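Local coordinates for protein diphthine synthase (Aeropyrum pernix, PDB 1WDE) that probably catalyses the S-adenosyl-L-methionine-dependent trimethylation of a modified histidine in elongation factor 2, forming diphthine on the way to diphthamide, at residues A[211-225]-A[239-251]. Sequence-based numbering, arbitrary orientation.
Sequences LPSVLVEAGAGGGHR and DVEGGVYSIVIPA
Leu-215 lays CD2 over one face of the Tyr-245 ring, 4.0 Å from the centroid and 18° off its normal, a CH-pi contact that illustrates how an aliphatic side chain of one strand can cover an aromatic ring from the neighbouring segment. Val-216 O and Glu-241 O lie at the ring's edge. With Leu-215 CG anti to the backbone N (chi1 -179°), the isobutyl group reaches across the pair, where CD1 also meets Ile-247 CG1 at 3.6 Å. Tyr-245 OH donates to Glu-241 O (2.6 Å) and accepts from Arg-225 NH1 (3.2 Å), the guanidinium plane turned 71° from the ring. Arg-225 NH1 also forms a salt bridge with Glu-217 OE1, and NH2 a long one with Glu-241 OE2. From above its carboxylate plane, Glu-217 OE2 receives Val-244 N at 2.8 Å. A leucine in place of Tyr-245 would probably leave Arg-225 and Glu-241 O without their shared hydroxyl and Leu-215 without its ring face. Val-214/Val-248 and Val-216/Ser-246 are hydrogen-bonded pairs flanking non-hydrogen-bonded Leu-215/Ile-247. Strands 213-217 and 246-249 are neighbours in a mixed sheet, between strands 225-229 and 168-173; helix 122-130 packs against Val-216 and Ser-246, while Tyr-245 touches Leu-173, a probable S-adenosyl-L-methionine-binding residue on strand 168-173.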
# COMPACT_ATOMS: atom_id res chain seq x y z
N LEU A 211 3.25 15.95 -12.89
CA LEU A 211 1.92 15.63 -12.38
C LEU A 211 1.75 16.00 -10.92
O LEU A 211 2.68 15.87 -10.14
CB LEU A 211 1.67 14.12 -12.48
CG LEU A 211 1.60 13.52 -13.87
CD1 LEU A 211 1.61 12.00 -13.76
CD2 LEU A 211 0.34 14.05 -14.55
N PRO A 212 0.54 16.46 -10.53
CA PRO A 212 0.27 16.82 -9.14
C PRO A 212 0.12 15.47 -8.43
O PRO A 212 0.03 14.41 -9.09
CB PRO A 212 -1.07 17.57 -9.23
CG PRO A 212 -1.77 16.85 -10.35
CD PRO A 212 -0.64 16.72 -11.39
N SER A 213 0.11 15.48 -7.11
CA SER A 213 -0.02 14.24 -6.36
C SER A 213 -0.49 14.57 -4.97
O SER A 213 -0.43 15.73 -4.54
CB SER A 213 1.31 13.49 -6.32
OG SER A 213 2.31 14.23 -5.62
N VAL A 214 -0.97 13.56 -4.26
CA VAL A 214 -1.47 13.76 -2.91
C VAL A 214 -0.66 12.82 -2.02
O VAL A 214 -0.48 11.65 -2.34
CB VAL A 214 -2.98 13.41 -2.82
CG1 VAL A 214 -3.58 13.97 -1.53
CG2 VAL A 214 -3.72 13.97 -4.04
N LEU A 215 -0.17 13.36 -0.91
CA LEU A 215 0.61 12.60 0.06
C LEU A 215 -0.34 12.39 1.23
O LEU A 215 -0.86 13.36 1.79
CB LEU A 215 1.84 13.42 0.49
CG LEU A 215 2.77 12.69 1.49
CD1 LEU A 215 3.50 11.55 0.79
CD2 LEU A 215 3.79 13.68 2.05
N VAL A 216 -0.60 11.14 1.59
CA VAL A 216 -1.56 10.86 2.67
C VAL A 216 -1.04 9.93 3.76
O VAL A 216 -0.30 9.00 3.50
CB VAL A 216 -2.85 10.21 2.10
CG1 VAL A 216 -3.98 10.24 3.16
CG2 VAL A 216 -3.28 10.90 0.83
N GLU A 217 -1.44 10.20 5.00
CA GLU A 217 -1.09 9.34 6.11
C GLU A 217 -2.42 9.00 6.77
O GLU A 217 -3.08 9.89 7.31
CB GLU A 217 -0.18 10.03 7.13
CG GLU A 217 0.13 9.10 8.33
CD GLU A 217 1.16 9.65 9.28
OE1 GLU A 217 1.07 10.85 9.62
OE2 GLU A 217 2.07 8.87 9.68
N ALA A 218 -2.83 7.75 6.70
CA ALA A 218 -4.09 7.38 7.34
C ALA A 218 -3.82 7.40 8.85
O ALA A 218 -2.72 7.07 9.29
CB ALA A 218 -4.52 5.98 6.89
N GLY A 219 -4.82 7.81 9.63
CA GLY A 219 -4.63 7.83 11.07
C GLY A 219 -5.76 7.19 11.85
O GLY A 219 -6.74 6.69 11.27
N ALA A 220 -5.61 7.20 13.17
CA ALA A 220 -6.62 6.65 14.08
C ALA A 220 -7.63 7.73 14.44
O ALA A 220 -7.35 8.92 14.29
CB ALA A 220 -5.94 6.13 15.37
N GLY A 221 -8.80 7.30 14.88
CA GLY A 221 -9.85 8.22 15.27
C GLY A 221 -10.19 9.25 14.22
O GLY A 221 -10.62 10.35 14.55
N GLY A 222 -10.00 8.90 12.95
CA GLY A 222 -10.31 9.82 11.86
C GLY A 222 -9.30 10.93 11.62
O GLY A 222 -9.57 11.84 10.84
N GLY A 223 -8.14 10.87 12.28
CA GLY A 223 -7.16 11.93 12.11
C GLY A 223 -6.17 11.66 10.99
O GLY A 223 -5.00 11.35 11.22
N HIS A 224 -6.65 11.80 9.76
CA HIS A 224 -5.80 11.54 8.60
C HIS A 224 -5.17 12.85 8.18
O HIS A 224 -5.70 13.92 8.46
CB HIS A 224 -6.65 11.00 7.45
CG HIS A 224 -7.66 9.98 7.87
ND1 HIS A 224 -7.31 8.75 8.37
CD2 HIS A 224 -9.02 10.04 7.91
CE1 HIS A 224 -8.40 8.09 8.72
NE2 HIS A 224 -9.45 8.85 8.45
N ARG A 225 -4.04 12.77 7.50
CA ARG A 225 -3.39 13.98 7.00
C ARG A 225 -3.35 13.84 5.47
O ARG A 225 -2.88 12.83 4.95
CB ARG A 225 -1.97 14.09 7.56
CG ARG A 225 -1.95 14.37 9.07
CD ARG A 225 -0.52 14.46 9.60
NE ARG A 225 0.31 15.29 8.73
CZ ARG A 225 1.54 14.97 8.35
NH1 ARG A 225 2.07 13.82 8.75
NH2 ARG A 225 2.23 15.80 7.57
N ASP A 239 11.65 17.46 2.27
CA ASP A 239 11.94 16.64 3.45
C ASP A 239 10.70 16.81 4.33
O ASP A 239 10.70 17.61 5.25
CB ASP A 239 13.21 17.17 4.15
CG ASP A 239 13.41 16.58 5.54
OD1 ASP A 239 13.01 15.41 5.76
OD2 ASP A 239 13.99 17.27 6.40
N VAL A 240 9.64 16.06 4.04
CA VAL A 240 8.39 16.22 4.80
C VAL A 240 8.46 15.58 6.19
O VAL A 240 9.39 14.84 6.49
CB VAL A 240 7.18 15.60 4.04
CG1 VAL A 240 7.15 16.12 2.61
CG2 VAL A 240 7.27 14.10 4.06
N GLU A 241 7.48 15.90 7.03
CA GLU A 241 7.44 15.31 8.37
C GLU A 241 7.45 13.79 8.24
O GLU A 241 6.91 13.23 7.28
CB GLU A 241 6.18 15.71 9.12
CG GLU A 241 6.25 17.05 9.79
CD GLU A 241 5.73 18.16 8.93
OE1 GLU A 241 5.83 19.33 9.35
OE2 GLU A 241 5.20 17.86 7.83
N GLY A 242 8.07 13.13 9.20
CA GLY A 242 8.10 11.68 9.16
C GLY A 242 6.67 11.17 9.27
O GLY A 242 5.81 11.85 9.84
N GLY A 243 6.40 10.00 8.71
CA GLY A 243 5.05 9.46 8.78
C GLY A 243 4.96 8.21 7.94
O GLY A 243 5.90 7.88 7.22
N VAL A 244 3.85 7.49 8.05
CA VAL A 244 3.64 6.28 7.26
C VAL A 244 2.69 6.76 6.17
O VAL A 244 1.49 6.93 6.40
CB VAL A 244 2.98 5.18 8.10
CG1 VAL A 244 2.96 3.87 7.32
CG2 VAL A 244 3.73 5.03 9.41
N TYR A 245 3.24 7.04 5.00
CA TYR A 245 2.45 7.58 3.90
C TYR A 245 2.25 6.64 2.73
O TYR A 245 2.94 5.63 2.57
CB TYR A 245 3.14 8.81 3.27
CG TYR A 245 3.47 9.94 4.20
CD1 TYR A 245 4.76 10.10 4.73
CD2 TYR A 245 2.51 10.89 4.51
CE1 TYR A 245 5.08 11.19 5.55
CE2 TYR A 245 2.81 11.98 5.32
CZ TYR A 245 4.09 12.13 5.83
OH TYR A 245 4.36 13.26 6.57
N SER A 246 1.30 7.04 1.89
CA SER A 246 1.04 6.40 0.62
C SER A 246 0.87 7.64 -0.25
O SER A 246 0.57 8.74 0.26
CB SER A 246 -0.22 5.50 0.64
OG SER A 246 -1.37 6.24 1.02
N ILE A 247 1.12 7.49 -1.55
CA ILE A 247 1.00 8.61 -2.46
C ILE A 247 -0.07 8.33 -3.51
O ILE A 247 -0.18 7.22 -4.01
CB ILE A 247 2.36 8.86 -3.14
CG1 ILE A 247 3.39 9.35 -2.11
CG2 ILE A 247 2.22 9.88 -4.25
CD1 ILE A 247 4.80 9.35 -2.62
N VAL A 248 -0.92 9.30 -3.78
CA VAL A 248 -1.89 9.10 -4.83
C VAL A 248 -1.49 10.05 -5.97
O VAL A 248 -1.29 11.26 -5.74
CB VAL A 248 -3.33 9.38 -4.35
CG1 VAL A 248 -4.30 9.42 -5.55
CG2 VAL A 248 -3.76 8.27 -3.38
N ILE A 249 -1.29 9.48 -7.15
CA ILE A 249 -0.95 10.24 -8.38
C ILE A 249 -2.24 10.13 -9.22
O ILE A 249 -2.47 9.15 -9.93
CB ILE A 249 0.24 9.60 -9.13
CG1 ILE A 249 1.47 9.56 -8.21
CG2 ILE A 249 0.56 10.41 -10.42
CD1 ILE A 249 2.59 8.63 -8.73
N PRO A 250 -3.09 11.16 -9.17
CA PRO A 250 -4.35 11.12 -9.90
C PRO A 250 -4.31 11.25 -11.40
O PRO A 250 -3.32 11.72 -11.99
CB PRO A 250 -5.12 12.26 -9.26
CG PRO A 250 -4.08 13.30 -9.11
CD PRO A 250 -2.79 12.53 -8.72
N ALA A 251 -5.38 10.74 -12.02
CA ALA A 251 -5.56 10.88 -13.45
C ALA A 251 -6.22 12.25 -13.43
O ALA A 251 -6.48 12.79 -12.34
CB ALA A 251 -6.54 9.84 -13.98
O HOH W 1 -1.01 5.95 5.68